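Local coordinates for uncharacterized protein Sortase B (Clostridium perfringens, PDB 5YFK) that is a class B sortase, probably a cysteine transpeptidase that joins surface proteins to the bacterial cell wall, here in a form whose active-site cysteine is replaced by serine, at residues K46-I51 and H82-E87; P69-Q72 and F78-H81; S98-N101 and N107-V110; V139-E144 and S148-F153; E164-T169 and L181-S186. The protein carries 1 engineered substitution. All blocks are in the same frame, centred on the assembly; numbering follows the deposited sequence.

Contact 1. Residues K46-I51 and H82-E87; sequences KNLKNI and HNFNKE
Phe84 pushes its ring against the last turns of the helix that ends at Ile51, and most of what joins 46-51 to 82-87 is apolar contact with that one ring. From Ile51 the branch methyl CG2 does the touching, 3.6 Å from CE2 of Phe84, approaching the ring obliquely. Leu48, one turn earlier, offers a looser contact, its CD2 lying 4.0 Å from CZ of the same ring. Phe84 gets this far because CG is anti to the backbone N (chi1 -168°), which sends the ring out from the loop toward the helix.

Polar groups meet the same surface without a direct hydrogen bond between the segments. The carbonyl O of Leu48 lies at the ring edge, near its plane, 3.7 Å from CZ of Phe84. The amide ND2 of Asn85 rests 3.5 Å from Ile51 CG2, a van der Waals contact between the two exposed residues. Water 1 bridges the backbones, donating to Ile51 O at 3.1 Å and to Phe84 O at 3.0 Å.

Bonds within the loop hold its shape. Asn83 to Lys86 form a type I beta turn, and the Asn83 amide grips Glu87 twice: OD1 accepts from Glu87 N at 2.8 Å, while ND2 donates to Glu87 OE1 at 3.0 Å.

Leu48 and Phe84 both continue onto Tyr55 of strand 55-61, and Phe84 also packs on Pro69 and Val71 of strand 67-72. The contact thus fastens the C-terminal end of helix 35-51, through a loop residue, to strands 55-61 and 67-72 of the sortase sheet.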
# COMPACT_ATOMS: atom_id res chain seq x y z
N LYS A 46 -15.56 -11.87 -3.34
CA LYS A 46 -16.51 -11.85 -4.44
C LYS A 46 -17.45 -10.66 -4.35
O LYS A 46 -17.74 -10.02 -5.36
CB LYS A 46 -17.27 -13.17 -4.52
CG LYS A 46 -16.40 -14.30 -5.02
CD LYS A 46 -17.17 -15.61 -5.14
CE LYS A 46 -16.23 -16.77 -5.45
NZ LYS A 46 -16.16 -17.02 -6.91
N ASN A 47 -17.87 -10.31 -3.13
CA ASN A 47 -18.76 -9.17 -2.94
C ASN A 47 -18.06 -7.86 -3.21
O ASN A 47 -18.58 -7.01 -3.90
CB ASN A 47 -19.30 -9.15 -1.51
CG ASN A 47 -20.59 -9.95 -1.38
OD1 ASN A 47 -21.47 -9.86 -2.24
ND2 ASN A 47 -20.63 -10.82 -0.40
N LEU A 48 -16.80 -7.74 -2.80
CA LEU A 48 -16.00 -6.58 -3.19
C LEU A 48 -15.87 -6.42 -4.71
O LEU A 48 -16.03 -5.33 -5.23
CB LEU A 48 -14.62 -6.67 -2.54
CG LEU A 48 -14.70 -6.54 -1.02
CD1 LEU A 48 -13.48 -7.15 -0.32
CD2 LEU A 48 -14.84 -5.07 -0.67
N LYS A 49 -15.43 -7.48 -5.39
CA LYS A 49 -15.31 -7.47 -6.85
C LYS A 49 -16.63 -7.06 -7.53
O LYS A 49 -16.63 -6.35 -8.54
CB LYS A 49 -14.88 -8.85 -7.34
CG LYS A 49 -13.66 -8.87 -8.23
CD LYS A 49 -13.09 -10.28 -8.36
CE LYS A 49 -12.56 -10.81 -7.03
NZ LYS A 49 -11.45 -11.79 -7.22
N ASN A 50 -17.74 -7.48 -6.95
CA ASN A 50 -19.05 -7.20 -7.52
C ASN A 50 -19.43 -5.74 -7.31
O ASN A 50 -19.91 -5.09 -8.23
CB ASN A 50 -20.10 -8.12 -6.90
CG ASN A 50 -21.44 -8.04 -7.61
OD1 ASN A 50 -21.58 -8.46 -8.76
ND2 ASN A 50 -22.45 -7.52 -6.91
N ILE A 51 -19.10 -5.20 -6.15
CA ILE A 51 -19.29 -3.77 -5.91
C ILE A 51 -18.44 -2.94 -6.87
O ILE A 51 -18.90 -1.94 -7.42
CB ILE A 51 -18.97 -3.39 -4.45
CG1 ILE A 51 -19.99 -4.02 -3.50
CG2 ILE A 51 -19.02 -1.88 -4.29
CD1 ILE A 51 -19.45 -4.33 -2.12
N HIS A 82 -12.19 9.55 -6.67
CA HIS A 82 -13.39 8.75 -6.52
C HIS A 82 -13.25 7.74 -5.39
O HIS A 82 -12.15 7.24 -5.12
CB HIS A 82 -13.74 8.01 -7.81
CG HIS A 82 -13.99 8.91 -8.98
ND1 HIS A 82 -12.97 9.45 -9.73
CD2 HIS A 82 -15.14 9.37 -9.52
CE1 HIS A 82 -13.49 10.19 -10.70
NE2 HIS A 82 -14.80 10.20 -10.56
N ASN A 83 -14.38 7.34 -4.84
CA ASN A 83 -14.40 6.36 -3.77
C ASN A 83 -14.60 4.97 -4.31
O ASN A 83 -14.43 4.75 -5.51
CB ASN A 83 -15.47 6.70 -2.73
CG ASN A 83 -16.89 6.50 -3.24
OD1 ASN A 83 -17.11 5.99 -4.34
ND2 ASN A 83 -17.85 6.92 -2.44
N PHE A 84 -14.83 4.00 -3.43
CA PHE A 84 -14.90 2.61 -3.84
C PHE A 84 -16.10 2.32 -4.74
O PHE A 84 -16.08 1.35 -5.51
CB PHE A 84 -14.98 1.69 -2.63
CG PHE A 84 -14.75 0.25 -2.96
CD1 PHE A 84 -13.49 -0.21 -3.32
CD2 PHE A 84 -15.80 -0.65 -2.95
CE1 PHE A 84 -13.28 -1.53 -3.62
CE2 PHE A 84 -15.60 -1.98 -3.26
CZ PHE A 84 -14.34 -2.43 -3.60
N ASN A 85 -17.18 3.08 -4.54
CA ASN A 85 -18.36 3.03 -5.40
C ASN A 85 -18.21 3.85 -6.68
O ASN A 85 -19.18 4.00 -7.43
CB ASN A 85 -19.60 3.54 -4.65
CG ASN A 85 -19.95 2.69 -3.45
OD1 ASN A 85 -20.00 3.19 -2.32
ND2 ASN A 85 -20.16 1.40 -3.67
N LYS A 86 -17.05 4.48 -6.85
CA LYS A 86 -16.75 5.30 -8.02
C LYS A 86 -17.49 6.64 -8.00
O LYS A 86 -17.52 7.36 -8.99
CB LYS A 86 -17.07 4.55 -9.31
CG LYS A 86 -16.30 3.25 -9.46
CD LYS A 86 -16.09 2.86 -10.92
CE LYS A 86 -15.89 1.36 -11.04
NZ LYS A 86 -15.85 0.93 -12.46
N GLU A 87 -18.00 7.01 -6.83
CA GLU A 87 -18.59 8.32 -6.65
C GLU A 87 -17.48 9.35 -6.45
O GLU A 87 -16.42 9.02 -5.92
CB GLU A 87 -19.54 8.29 -5.45
CG GLU A 87 -20.69 7.29 -5.62
CD GLU A 87 -21.26 6.78 -4.30
OE1 GLU A 87 -20.71 7.11 -3.22
OE2 GLU A 87 -22.22 5.98 -4.34
O HOH W 1 -17.96 1.02 -7.86

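Contact 2. Residues P69-Q72 and F78-H81; sequences PVVQ and FYLH
Val71 sets a single methyl squarely over the ring of Tyr79, a CH-pi contact that carries nearly all of this meeting between strand and loop. CG2 lies 3.4 Å from the ring centroid and only 9° off the ring normal, so it sits above the middle of the face. The rotamer of Val71 explains which branch is used: with chi1 at -66°, CG1 stands anti to the carbonyl carbon and CG2 takes the position between backbone N and carbonyl carbon, from which it faces the loop.

Tyr79 meets it with CG beside its own backbone N (chi1 -80°), and the two side chains cross at about a right angle. On the opposite face of the ring, CD2 of Phe78 lies 3.6 Å above the plane of Tyr79. The aromatic ring is therefore held between an aliphatic methyl and the edge of a second ring, while its hydroxyl is gripped by hydrogen bonds with Asp54 and Asn52.

The Tyr79 side chain is about 8 Å from that of His113, the predicted proton donor/acceptor, and Leu80 O of the same loop is hydrogen-bonded to His113 NE2. Backbone bonds tie Val71 to Ile94 and Val96, and Tyr79 also touches Phe95, so the loop folds back across strands 67-72 and 94-96.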
# COMPACT_ATOMS: atom_id res chain seq x y z
N PRO A 69 -9.98 -1.87 1.28
CA PRO A 69 -9.88 -2.45 -0.05
C PRO A 69 -9.03 -1.59 -1.00
O PRO A 69 -8.87 -0.40 -0.76
CB PRO A 69 -11.35 -2.47 -0.52
CG PRO A 69 -11.93 -1.26 0.15
CD PRO A 69 -11.24 -1.13 1.48
N VAL A 70 -8.30 -2.25 -1.88
CA VAL A 70 -7.44 -1.60 -2.85
C VAL A 70 -7.93 -1.91 -4.26
O VAL A 70 -8.15 -3.06 -4.61
CB VAL A 70 -5.99 -2.09 -2.74
CG1 VAL A 70 -5.11 -1.31 -3.69
CG2 VAL A 70 -5.53 -1.98 -1.30
N VAL A 71 -8.04 -0.85 -5.05
CA VAL A 71 -8.51 -0.97 -6.43
C VAL A 71 -7.40 -0.62 -7.42
O VAL A 71 -6.40 0.01 -7.06
CB VAL A 71 -9.72 -0.04 -6.67
CG1 VAL A 71 -10.90 -0.50 -5.86
CG2 VAL A 71 -9.38 1.41 -6.38
N GLN A 72 -7.61 -0.94 -8.68
CA GLN A 72 -6.68 -0.53 -9.71
C GLN A 72 -7.47 0.11 -10.84
O GLN A 72 -8.42 -0.49 -11.38
CB GLN A 72 -5.92 -1.75 -10.21
CG GLN A 72 -4.86 -1.41 -11.25
CD GLN A 72 -4.05 -2.61 -11.67
OE1 GLN A 72 -4.56 -3.73 -11.74
NE2 GLN A 72 -2.78 -2.39 -11.97
N PHE A 78 -7.73 8.66 -11.33
CA PHE A 78 -9.17 8.43 -11.07
C PHE A 78 -9.44 8.27 -9.57
O PHE A 78 -10.43 8.79 -9.04
CB PHE A 78 -9.71 7.22 -11.83
CG PHE A 78 -11.21 7.04 -11.73
CD1 PHE A 78 -12.07 7.79 -12.53
CD2 PHE A 78 -11.76 6.14 -10.83
CE1 PHE A 78 -13.44 7.64 -12.41
CE2 PHE A 78 -13.13 5.98 -10.72
CZ PHE A 78 -13.98 6.73 -11.52
N TYR A 79 -8.68 7.40 -8.91
CA TYR A 79 -9.02 7.03 -7.55
C TYR A 79 -8.41 7.98 -6.51
O TYR A 79 -8.64 7.81 -5.31
CB TYR A 79 -8.66 5.57 -7.28
CG TYR A 79 -9.69 4.61 -7.85
CD1 TYR A 79 -11.01 4.64 -7.40
CD2 TYR A 79 -9.38 3.76 -8.89
CE1 TYR A 79 -11.95 3.75 -7.88
CE2 TYR A 79 -10.33 2.87 -9.39
CZ TYR A 79 -11.65 2.99 -8.98
OH TYR A 79 -12.61 2.12 -9.45
N LEU A 80 -7.78 9.06 -6.97
CA LEU A 80 -7.53 10.20 -6.08
C LEU A 80 -8.82 10.97 -5.83
O LEU A 80 -8.91 11.76 -4.89
CB LEU A 80 -6.51 11.14 -6.69
CG LEU A 80 -5.09 10.61 -6.61
CD1 LEU A 80 -4.14 11.48 -7.42
CD2 LEU A 80 -4.65 10.50 -5.15
N HIS A 81 -9.78 10.79 -6.73
CA HIS A 81 -10.98 11.65 -6.74
C HIS A 81 -12.28 10.87 -6.78
O HIS A 81 -13.36 11.46 -6.88
CB HIS A 81 -10.92 12.59 -7.95
CG HIS A 81 -9.63 13.33 -8.07
ND1 HIS A 81 -8.74 13.10 -9.09
CD2 HIS A 81 -9.03 14.20 -7.23
CE1 HIS A 81 -7.69 13.89 -8.94
NE2 HIS A 81 -7.83 14.55 -7.80

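Contact 3. Residues S98-N101 and N107-V110; sequences SENN and NIVV
Asn100 lays its carboxamide along the backbone of strand 107-110 and makes two hydrogen bonds with it. OD1 accepts from Val109 N at 2.8 Å; the bond is almost straight, 176° at the hydrogen, and the donor lies in the carbonyl plane. ND2 donates to Asn107 O at 3.0 Å, with an N-H...O angle of 173° and the acceptor in the plane of the amide. One side chain thereby imitates the paired donor and acceptor of a neighbouring strand, and the two bonds together fix the rotation of the carboxamide. Between them, OD1 comes to 3.5 Å from Ile108 CA.

A second shell positions Asn100. Its ND2 is also hydrogen-bonded to Asp105 OD2, the same carboxylate oxygen that receives Asn101 N, so one acidic group in the connecting loop steadies both asparagines. The backbone O of Asn100 takes a hydrogen bond from Gln72 NE2, and Thr169 packs against its side chain.

Asn107 in turn directs its own amide to Thr205 and to Lys168 O. Further out, Ile108 and Val110 are bonded by their backbones to strand 203-210, while Val109 is bonded to Asp97 just past strand 94-96; Asn100 thus continues the pairing of 107-111 on the side of 94-96, where that neighbouring strand has ended.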
# COMPACT_ATOMS: atom_id res chain seq x y z
N SER A 98 -1.58 1.93 -11.88
CA SER A 98 -2.31 1.44 -13.06
C SER A 98 -1.44 0.59 -14.00
O SER A 98 -1.96 -0.28 -14.68
CB SER A 98 -2.89 2.62 -13.85
OG SER A 98 -1.83 3.48 -14.27
N GLU A 99 -0.12 0.74 -13.88
CA GLU A 99 0.84 0.00 -14.72
C GLU A 99 1.29 -1.32 -14.07
O GLU A 99 1.88 -2.17 -14.73
CB GLU A 99 2.06 0.87 -15.03
CG GLU A 99 1.75 2.23 -15.64
CD GLU A 99 0.73 2.14 -16.78
OE1 GLU A 99 -0.38 2.71 -16.65
OE2 GLU A 99 1.03 1.42 -17.76
N ASN A 100 0.94 -1.54 -12.80
CA ASN A 100 1.29 -2.78 -12.13
C ASN A 100 0.67 -3.99 -12.79
O ASN A 100 -0.55 -4.06 -12.98
CB ASN A 100 0.89 -2.76 -10.66
CG ASN A 100 2.07 -2.55 -9.72
OD1 ASN A 100 1.90 -1.96 -8.65
ND2 ASN A 100 3.21 -3.15 -10.02
N ASN A 101 1.50 -4.99 -13.06
CA ASN A 101 1.00 -6.35 -13.28
C ASN A 101 1.17 -7.17 -12.02
O ASN A 101 2.29 -7.58 -11.67
CB ASN A 101 1.70 -7.02 -14.47
CG ASN A 101 1.19 -8.44 -14.73
OD1 ASN A 101 0.78 -9.15 -13.83
ND2 ASN A 101 1.10 -8.79 -16.00
N ASN A 107 7.63 -5.25 -7.70
CA ASN A 107 7.27 -4.13 -6.79
C ASN A 107 5.81 -3.78 -7.02
O ASN A 107 5.45 -3.34 -8.10
CB ASN A 107 8.13 -2.91 -7.06
CG ASN A 107 7.91 -1.79 -6.06
OD1 ASN A 107 7.29 -1.97 -5.00
ND2 ASN A 107 8.46 -0.62 -6.38
N ILE A 108 5.00 -4.01 -6.00
CA ILE A 108 3.60 -3.61 -6.02
C ILE A 108 3.53 -2.22 -5.41
O ILE A 108 3.93 -2.00 -4.26
CB ILE A 108 2.75 -4.60 -5.21
CG1 ILE A 108 2.94 -6.02 -5.78
CG2 ILE A 108 1.28 -4.16 -5.21
CD1 ILE A 108 2.50 -7.13 -4.85
N VAL A 109 2.99 -1.27 -6.17
CA VAL A 109 3.03 0.11 -5.73
C VAL A 109 1.64 0.61 -5.47
O VAL A 109 0.77 0.54 -6.34
CB VAL A 109 3.71 1.01 -6.78
CG1 VAL A 109 3.62 2.48 -6.40
CG2 VAL A 109 5.16 0.59 -6.95
N VAL A 110 1.43 1.11 -4.25
CA VAL A 110 0.10 1.46 -3.80
C VAL A 110 0.11 2.91 -3.29
O VAL A 110 1.01 3.30 -2.53
CB VAL A 110 -0.38 0.49 -2.70
CG1 VAL A 110 -1.76 0.84 -2.19
CG2 VAL A 110 -0.34 -0.94 -3.20

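Contact 4. Residues V139-E144 and S148-F153; sequences VTLYRE and STFEIF
Leu141 and Phe150 both turn CG beside the backbone N (chi1 -54° and -69°), and these torsions bring the leucine methyl CD1 to 3.5 Å from CE1 of the ring. The two side chains, crossing at about a right angle, belong to an antiparallel beta hairpin formed by strands 138-143 and 146-159.

Two hydrogen-bonded pairs, Val139 with Phe150 and Leu141 with Ser148, flank the non-hydrogen-bonded pair Thr140 with Thr149. In the first, Val139 N reaches Phe150 O at 2.9 Å and Phe150 N reaches Val139 O at 2.8 Å, the latter nearly along the C=O axis. The second pair repeats the exchange: Ser148 N donates to Leu141 O, and Leu141 N to Ser148 O, this one with its donor tilted 31° from the carbonyl plane.

Val139, Leu141 and Phe150 all point to one face, packing on Leu204 of strand 203-210; Val139 and Leu141 also meet Ile59 of strand 55-61. There CG2 of Val139 touches the end of Ile152, 4.0 Å from its CD1. Backbone bonds from Thr140 to Lys60 and from Thr149 to Ile225 place the hairpin between strands 55-61 and 216-225, so it helps join the two ends of the curved sortase sheet.

On the other face the threonines share a solvent molecule: water 2 is hydrogen-bonded to Thr140 OG1 at 2.8 Å and to Thr149 OG1 at 2.7 Å.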
# COMPACT_ATOMS: atom_id res chain seq x y z
N VAL A 139 2.99 -5.32 7.03
CA VAL A 139 1.83 -5.02 6.18
C VAL A 139 1.26 -6.35 5.68
O VAL A 139 1.99 -7.24 5.21
CB VAL A 139 2.24 -4.13 4.99
CG1 VAL A 139 1.05 -3.75 4.12
CG2 VAL A 139 2.96 -2.90 5.45
N THR A 140 -0.02 -6.54 5.90
CA THR A 140 -0.73 -7.72 5.42
C THR A 140 -1.58 -7.42 4.18
O THR A 140 -2.28 -6.42 4.14
CB THR A 140 -1.62 -8.27 6.55
OG1 THR A 140 -0.86 -8.29 7.76
CG2 THR A 140 -2.06 -9.69 6.24
N LEU A 141 -1.44 -8.24 3.15
CA LEU A 141 -2.36 -8.19 2.00
C LEU A 141 -3.23 -9.43 1.95
O LEU A 141 -2.79 -10.51 2.32
CB LEU A 141 -1.61 -8.07 0.67
CG LEU A 141 -0.61 -6.93 0.56
CD1 LEU A 141 0.04 -6.89 -0.81
CD2 LEU A 141 -1.24 -5.59 0.95
N TYR A 142 -4.41 -9.30 1.36
CA TYR A 142 -5.19 -10.48 1.01
C TYR A 142 -5.63 -10.39 -0.42
O TYR A 142 -6.25 -9.41 -0.81
CB TYR A 142 -6.42 -10.57 1.89
CG TYR A 142 -7.09 -11.92 1.78
CD1 TYR A 142 -8.01 -12.19 0.77
CD2 TYR A 142 -6.88 -12.89 2.75
CE1 TYR A 142 -8.68 -13.41 0.73
CE2 TYR A 142 -7.49 -14.12 2.67
CZ TYR A 142 -8.40 -14.37 1.67
OH TYR A 142 -9.05 -15.58 1.66
N ARG A 143 -5.10 -11.30 -1.24
CA ARG A 143 -5.32 -11.28 -2.68
C ARG A 143 -5.61 -12.69 -3.18
O ARG A 143 -4.89 -13.64 -2.87
CB ARG A 143 -4.08 -10.74 -3.40
CG ARG A 143 -4.28 -10.69 -4.91
CD ARG A 143 -3.32 -9.75 -5.63
NE ARG A 143 -1.99 -10.33 -5.78
CZ ARG A 143 -1.61 -11.11 -6.80
NH1 ARG A 143 -0.46 -11.75 -6.74
NH2 ARG A 143 -2.34 -11.21 -7.90
N GLU A 144 -6.65 -12.83 -4.00
CA GLU A 144 -6.96 -14.14 -4.59
C GLU A 144 -6.97 -15.23 -3.53
O GLU A 144 -6.29 -16.26 -3.66
CB GLU A 144 -5.97 -14.48 -5.71
CG GLU A 144 -5.98 -13.46 -6.84
CD GLU A 144 -5.09 -13.84 -8.01
OE1 GLU A 144 -5.36 -13.35 -9.12
OE2 GLU A 144 -4.04 -14.51 -7.80
N SER A 148 -0.87 -12.55 2.48
CA SER A 148 0.59 -12.40 2.44
C SER A 148 1.07 -11.31 3.37
O SER A 148 0.28 -10.47 3.81
CB SER A 148 1.08 -12.16 1.01
OG SER A 148 0.52 -11.01 0.43
N THR A 149 2.28 -11.50 3.89
CA THR A 149 2.87 -10.57 4.84
C THR A 149 4.15 -9.95 4.28
O THR A 149 4.97 -10.64 3.70
CB THR A 149 3.21 -11.28 6.16
OG1 THR A 149 2.03 -11.94 6.64
CG2 THR A 149 3.70 -10.27 7.20
N PHE A 150 4.29 -8.63 4.46
CA PHE A 150 5.47 -7.87 4.02
C PHE A 150 6.10 -7.13 5.21
O PHE A 150 5.39 -6.62 6.08
CB PHE A 150 5.03 -6.85 2.97
CG PHE A 150 4.61 -7.47 1.67
CD1 PHE A 150 3.35 -8.02 1.53
CD2 PHE A 150 5.40 -7.32 0.53
CE1 PHE A 150 2.95 -8.56 0.31
CE2 PHE A 150 5.07 -7.99 -0.64
CZ PHE A 150 3.84 -8.61 -0.74
N GLU A 151 7.42 -7.24 5.37
CA GLU A 151 8.06 -6.57 6.48
C GLU A 151 8.71 -5.28 6.01
O GLU A 151 9.44 -5.27 5.04
CB GLU A 151 9.11 -7.45 7.15
CG GLU A 151 9.63 -6.83 8.42
CD GLU A 151 10.69 -7.66 9.11
OE1 GLU A 151 10.80 -8.86 8.80
OE2 GLU A 151 11.22 -7.17 10.13
N ILE A 152 8.32 -4.18 6.65
CA ILE A 152 8.79 -2.84 6.29
C ILE A 152 10.26 -2.73 6.60
O ILE A 152 10.68 -3.06 7.72
CB ILE A 152 8.05 -1.77 7.12
CG1 ILE A 152 6.59 -1.72 6.68
CG2 ILE A 152 8.72 -0.41 6.93
CD1 ILE A 152 5.69 -0.96 7.62
N PHE A 153 11.03 -2.29 5.61
CA PHE A 153 12.49 -2.14 5.76
C PHE A 153 12.96 -0.71 5.44
O PHE A 153 14.13 -0.37 5.66
CB PHE A 153 13.24 -3.20 4.93
CG PHE A 153 13.11 -3.04 3.45
CD1 PHE A 153 13.94 -2.18 2.76
CD2 PHE A 153 12.03 -3.62 2.76
CE1 PHE A 153 13.75 -1.94 1.41
CE2 PHE A 153 11.91 -3.48 1.40
CZ PHE A 153 12.81 -2.68 0.70
O HOH W 2 0.45 -10.66 8.36

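Contact 5. Residues E164-T169 and L181-S186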
# COMPACT_ATOMS: atom_id res chain seq x y z
N GLU A 164 8.53 10.38 -8.51
CA GLU A 164 7.82 9.93 -9.70
C GLU A 164 8.77 9.38 -10.77
O GLU A 164 8.47 8.35 -11.39
CB GLU A 164 7.01 11.10 -10.23
CG GLU A 164 5.95 10.76 -11.24
CD GLU A 164 5.41 12.01 -11.90
OE1 GLU A 164 5.77 13.12 -11.45
OE2 GLU A 164 4.72 11.87 -12.93
N SER A 165 10.02 9.83 -10.68
CA SER A 165 11.05 9.42 -11.61
C SER A 165 11.78 8.18 -11.11
O SER A 165 12.45 7.51 -11.89
CB SER A 165 12.05 10.56 -11.83
OG SER A 165 12.91 10.73 -10.70
N GLU A 166 11.77 7.96 -9.79
CA GLU A 166 12.53 6.87 -9.20
C GLU A 166 11.72 5.57 -9.12
O GLU A 166 12.30 4.49 -9.23
CB GLU A 166 13.04 7.25 -7.80
CG GLU A 166 14.15 8.28 -7.79
CD GLU A 166 14.27 8.97 -6.46
OE1 GLU A 166 13.41 8.74 -5.59
OE2 GLU A 166 15.21 9.78 -6.30
N ILE A 167 10.43 5.66 -8.78
CA ILE A 167 9.66 4.44 -8.43
C ILE A 167 9.42 3.62 -9.72
O ILE A 167 9.02 4.17 -10.75
CB ILE A 167 8.31 4.77 -7.76
CG1 ILE A 167 8.54 5.40 -6.37
CG2 ILE A 167 7.43 3.53 -7.64
CD1 ILE A 167 9.32 4.51 -5.42
N LYS A 168 9.72 2.32 -9.65
CA LYS A 168 9.63 1.41 -10.80
C LYS A 168 8.85 0.16 -10.37
O LYS A 168 9.03 -0.32 -9.24
CB LYS A 168 11.03 0.96 -11.23
CG LYS A 168 11.95 2.06 -11.75
CD LYS A 168 13.39 1.58 -11.79
CE LYS A 168 13.63 0.55 -12.89
NZ LYS A 168 15.05 0.08 -12.96
N THR A 169 8.05 -0.38 -11.30
CA THR A 169 7.37 -1.67 -11.13
C THR A 169 7.96 -2.78 -12.01
O THR A 169 7.77 -3.97 -11.74
CB THR A 169 5.87 -1.55 -11.47
OG1 THR A 169 5.72 -1.03 -12.80
CG2 THR A 169 5.15 -0.58 -10.49
N LEU A 181 16.69 -2.21 -5.15
CA LEU A 181 16.50 -2.58 -3.76
C LEU A 181 17.49 -1.84 -2.88
O LEU A 181 17.14 -1.32 -1.82
CB LEU A 181 16.65 -4.10 -3.57
CG LEU A 181 15.52 -4.91 -4.22
CD1 LEU A 181 15.73 -6.40 -4.03
CD2 LEU A 181 14.18 -4.48 -3.64
N LYS A 182 18.75 -1.84 -3.29
CA LYS A 182 19.82 -1.13 -2.56
C LYS A 182 19.53 0.37 -2.40
O LYS A 182 19.65 0.92 -1.28
CB LYS A 182 21.17 -1.37 -3.26
CG LYS A 182 22.32 -0.48 -2.77
CD LYS A 182 23.65 -1.19 -2.89
CE LYS A 182 24.68 -0.36 -3.63
NZ LYS A 182 25.93 -1.15 -3.83
N GLU A 183 19.02 0.99 -3.46
CA GLU A 183 18.65 2.40 -3.42
C GLU A 183 17.54 2.59 -2.39
O GLU A 183 17.59 3.52 -1.59
CB GLU A 183 18.15 2.88 -4.79
CG GLU A 183 17.31 4.16 -4.72
CD GLU A 183 16.55 4.51 -6.01
OE1 GLU A 183 15.69 3.70 -6.47
OE2 GLU A 183 16.63 5.70 -6.42
N GLN A 184 16.49 1.78 -2.47
CA GLN A 184 15.33 1.95 -1.58
C GLN A 184 15.71 1.74 -0.13
O GLN A 184 15.33 2.52 0.73
CB GLN A 184 14.19 1.01 -1.97
CG GLN A 184 13.66 1.26 -3.37
CD GLN A 184 13.01 2.62 -3.50
OE1 GLN A 184 12.12 2.95 -2.72
NE2 GLN A 184 13.57 3.46 -4.36
N GLU A 185 16.60 0.78 0.11
CA GLU A 185 17.05 0.51 1.47
C GLU A 185 17.96 1.64 1.99
O GLU A 185 17.79 2.09 3.12
CB GLU A 185 17.79 -0.82 1.51
CG GLU A 185 18.21 -1.24 2.91
CD GLU A 185 18.93 -2.58 2.94
OE1 GLU A 185 19.79 -2.83 2.07
OE2 GLU A 185 18.67 -3.36 3.88
N SER A 186 18.84 2.14 1.13
CA SER A 186 19.79 3.20 1.48
C SER A 186 19.12 4.49 1.83
O SER A 186 19.61 5.25 2.65
CB SER A 186 20.76 3.45 0.32
OG SER A 186 21.60 2.33 0.17
O HOH W 3 12.68 6.31 -4.62
O HOH W 4 14.86 4.31 -9.38
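Glu166, in the last turn of helix 160-166, meets Glu183 of helix 174-186 through its aliphatic portion: CG lies 3.8 Å from Glu183 OE2. CG of Glu166 stands beside the backbone N (chi1 -71°) and the chain beyond it is extended, carrying the carboxylate past that of Glu183 with the two planes 63° apart. Water joins what the side chains do not. Water 3 donates to Glu166 OE1 at 2.7 Å and accepts from Gln184 NE2 at 3.0 Å, while water 4 links the backbone O of Glu166 to Glu183 OE1.

At Ile167 the chain leaves helical geometry, and CD1 approaches Gln184 OE1 at 4.2 Å, a loose contact. Bonds at both ends hold the rotation of the Gln184 amide: OE1 with Tyr156 OH, NE2 to Glu183 OE1 at 3.0 Å, from above the carboxylate plane, as well as to water 3. Ile167 also rests on Val109 and Ile207 of the sheet.

Glu166 OE2 and Glu183 OE2 are 4.3 Å apart, and Glu158 OE1 lies close to Glu166 OE1. This cluster of acids may raise the proton affinity of one of them, although the salt bridge from Lys187 to Glu166 OE2 and the bridging waters may offset part of the repulsion.

Overall arrangement
Along the chain the five contacts come in sequence, except that contact 2 lies within the span bridged by contact 1. These two touch, their centres 10 Å apart. Contacts 2, 3 and 4 all reach the same mixed beta sheet, and contact 3 touches both contact 2, with centres 12 Å apart, and contact 5, at 13 Å. Strand 146-159 runs from contact 4 straight into helix 160-166 of contact 5, and these two contacts also touch, through Phe153 and Glu185. Contacts 1 and 5, with centres about 31 Å apart, are the most widely separated: helix 35-51 lies on one side of the chain's centre and helices 160-166 and 174-186 on the other, with the sortase sheet between.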